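Local coordinates for protein KLLA0F20702p (Kluyveromyces lactis, PDB 5Y5A) that is the yeast Est1 telomerase subunit, which probably helps recruit telomerase to chromosome ends by binding Cdc13, at residues G14-L19 / W86-Y91. Sequence-based numbering, arbitrary orientation.
Sequences GFQKQL and WKHVHY
One side-chain hydrogen bond joins Gln-16 to His-88: ND1 of His-88 donates to OE1 of Gln-16 over 2.6 Å, with an N-H...O angle of 148°. The donor sits almost in line with the amide C=O, the oxygen meets the imidazole at its edge, slightly tilted from the ring plane, and amide and ring are turned 33° apart. With CG anti to the backbone N and the chain extended beyond it, Gln-16 carries its amide across to the neighbouring helix. On the way CB of Gln-16 passes 3.2 Å from the carbonyl O of His-88. The backbones come nearest here, CA of Gln-16 lying 4.9 Å from CA of His-88. Replacing Gln-16 by alanine removes the amide and would probably leave ND1 of His-88 without this acceptor, the imidazole freer to turn.

Apolar contacts gather on Val-89, whose two methyls are shared out: CG2 meets CB of Phe-15 at 3.8 Å, and CG1 meets CD1 of Leu-19 at 3.7 Å. Phe-15 and Leu-19 also touch Ile-41 of helix 33-53, extending the apolar layer.

Helix 7-21 and helix 78-105, the latter in the Est1 family region (TPR clan), run nearly parallel here, their local axes 8.0 Å apart at 24°. His-88 and Val-89 lie within a wider pi-type turn (86-90). One directional polar link beside a valine-centred apolar patch probably helps set the register of the two helices.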
loop_
_atom_site.group_PDB
_atom_site.type_symbol
_atom_site.label_atom_id
_atom_site.label_comp_id
_atom_site.label_asym_id
_atom_site.label_seq_id
_atom_site.Cartn_x
_atom_site.Cartn_y
_atom_site.Cartn_z
ATOM N N GLY A 14 -3.560 32.020 -11.644
ATOM C CA GLY A 14 -3.395 33.380 -11.168
ATOM C C GLY A 14 -2.982 33.462 -9.711
ATOM O O GLY A 14 -2.219 34.346 -9.329
ATOM N N PHE A 15 -3.489 32.548 -8.891
ATOM C CA PHE A 15 -3.090 32.494 -7.492
ATOM C C PHE A 15 -1.604 32.211 -7.411
ATOM O O PHE A 15 -0.871 32.864 -6.666
ATOM C CB PHE A 15 -3.867 31.419 -6.731
ATOM C CG PHE A 15 -5.331 31.703 -6.607
ATOM C CD1 PHE A 15 -5.809 32.992 -6.719
ATOM C CD2 PHE A 15 -6.230 30.678 -6.378
ATOM C CE1 PHE A 15 -7.156 33.255 -6.606
ATOM C CE2 PHE A 15 -7.580 30.938 -6.265
ATOM C CZ PHE A 15 -8.042 32.225 -6.380
ATOM N N GLN A 16 -1.176 31.223 -8.191
ATOM C CA GLN A 16 0.220 30.817 -8.238
ATOM C C GLN A 16 1.116 31.995 -8.604
ATOM O O GLN A 16 2.056 32.313 -7.875
ATOM C CB GLN A 16 0.404 29.673 -9.236
ATOM C CG GLN A 16 1.808 29.098 -9.288
ATOM C CD GLN A 16 1.876 27.815 -10.086
ATOM O OE1 GLN A 16 0.912 27.052 -10.133
ATOM N NE2 GLN A 16 3.015 27.570 -10.723
ATOM N N LYS A 17 0.804 32.655 -9.717
ATOM C CA LYS A 17 1.614 33.772 -10.203
ATOM C C LYS A 17 1.661 34.922 -9.202
ATOM O O LYS A 17 2.691 35.575 -9.048
ATOM C CB LYS A 17 1.086 34.268 -11.552
ATOM C CG LYS A 17 1.114 33.200 -12.637
ATOM C CD LYS A 17 0.850 33.759 -14.029
ATOM C CE LYS A 17 0.946 32.645 -15.068
ATOM N NZ LYS A 17 0.800 33.133 -16.465
ATOM N N GLN A 18 0.544 35.159 -8.521
ATOM C CA GLN A 18 0.492 36.162 -7.465
ATOM C C GLN A 18 1.478 35.846 -6.341
ATOM O O GLN A 18 2.222 36.718 -5.892
ATOM C CB GLN A 18 -0.926 36.272 -6.898
ATOM C CG GLN A 18 -1.883 37.073 -7.767
ATOM C CD GLN A 18 -3.243 37.270 -7.121
ATOM O OE1 GLN A 18 -3.590 36.591 -6.154
ATOM N NE2 GLN A 18 -4.020 38.208 -7.654
ATOM N N LEU A 19 1.486 34.592 -5.900
ATOM C CA LEU A 19 2.310 34.181 -4.766
ATOM C C LEU A 19 3.793 34.073 -5.114
ATOM O O LEU A 19 4.652 34.232 -4.244
ATOM C CB LEU A 19 1.806 32.849 -4.208
ATOM C CG LEU A 19 0.505 32.959 -3.413
ATOM C CD1 LEU A 19 -0.000 31.592 -2.995
ATOM C CD2 LEU A 19 0.700 33.860 -2.199
ATOM N N TRP A 86 -3.707 22.663 -3.828
ATOM C CA TRP A 86 -2.413 22.080 -3.519
ATOM C C TRP A 86 -1.384 22.449 -4.572
ATOM O O TRP A 86 -0.323 22.976 -4.255
ATOM C CB TRP A 86 -2.515 20.561 -3.412
ATOM C CG TRP A 86 -1.184 19.933 -3.215
ATOM C CD1 TRP A 86 -0.481 19.196 -4.122
ATOM C CD2 TRP A 86 -0.370 20.012 -2.036
ATOM N NE1 TRP A 86 0.718 18.801 -3.576
ATOM C CE2 TRP A 86 0.809 19.287 -2.302
ATOM C CE3 TRP A 86 -0.528 20.620 -0.788
ATOM C CZ2 TRP A 86 1.824 19.153 -1.355
ATOM C CZ3 TRP A 86 0.482 20.486 0.147
ATOM C CH2 TRP A 86 1.642 19.760 -0.141
ATOM N N LYS A 87 -1.727 22.187 -5.830
ATOM C CA LYS A 87 -0.812 22.362 -6.953
ATOM C C LYS A 87 -0.353 23.800 -7.166
ATOM O O LYS A 87 0.827 24.045 -7.404
ATOM C CB LYS A 87 -1.466 21.849 -8.236
ATOM C CG LYS A 87 -0.563 21.875 -9.453
ATOM C CD LYS A 87 -1.316 21.385 -10.673
ATOM C CE LYS A 87 -0.469 21.474 -11.926
ATOM N NZ LYS A 87 -1.244 21.081 -13.137
ATOM N N HIS A 88 -1.283 24.745 -7.082
ATOM C CA HIS A 88 -1.001 26.117 -7.487
ATOM C C HIS A 88 -0.752 27.072 -6.325
ATOM O O HIS A 88 -0.138 28.126 -6.499
ATOM C CB HIS A 88 -2.149 26.647 -8.341
ATOM C CG HIS A 88 -2.327 25.907 -9.629
ATOM N ND1 HIS A 88 -1.478 26.070 -10.702
ATOM C CD2 HIS A 88 -3.251 24.997 -10.014
ATOM C CE1 HIS A 88 -1.874 25.294 -11.695
ATOM N NE2 HIS A 88 -2.947 24.632 -11.304
ATOM N N VAL A 89 -1.229 26.709 -5.141
ATOM C CA VAL A 89 -1.103 27.592 -3.989
ATOM C C VAL A 89 -0.161 27.029 -2.931
ATOM O O VAL A 89 0.803 27.683 -2.540
ATOM C CB VAL A 89 -2.467 27.861 -3.335
ATOM C CG1 VAL A 89 -2.309 28.805 -2.161
ATOM C CG2 VAL A 89 -3.441 28.419 -4.356
ATOM N N HIS A 90 -0.471 25.853 -2.426
ATOM C CA HIS A 90 0.305 25.264 -1.364
ATOM C C HIS A 90 1.601 24.619 -1.755
ATOM O O HIS A 90 2.616 24.895 -1.161
ATOM C CB HIS A 90 -0.532 24.267 -0.601
ATOM C CG HIS A 90 -1.662 24.885 0.139
ATOM N ND1 HIS A 90 -2.666 24.147 0.711
ATOM C CD2 HIS A 90 -1.951 26.177 0.397
ATOM C CE1 HIS A 90 -3.526 24.957 1.294
ATOM N NE2 HIS A 90 -3.115 26.194 1.117
ATOM N N TYR A 91 1.574 23.740 -2.731
ATOM C CA TYR A 91 2.816 23.092 -3.157
ATOM C C TYR A 91 3.930 24.089 -3.513
ATOM O O TYR A 91 5.068 23.899 -3.085
ATOM C CB TYR A 91 2.595 22.152 -4.347
ATOM C CG TYR A 91 3.893 21.534 -4.811
ATOM C CD1 TYR A 91 4.449 20.455 -4.134
ATOM C CD2 TYR A 91 4.584 22.050 -5.902
ATOM C CE1 TYR A 91 5.647 19.897 -4.541
ATOM C CE2 TYR A 91 5.781 21.498 -6.315
ATOM C CZ TYR A 91 6.307 20.423 -5.634
ATOM O OH TYR A 91 7.497 19.873 -6.047
#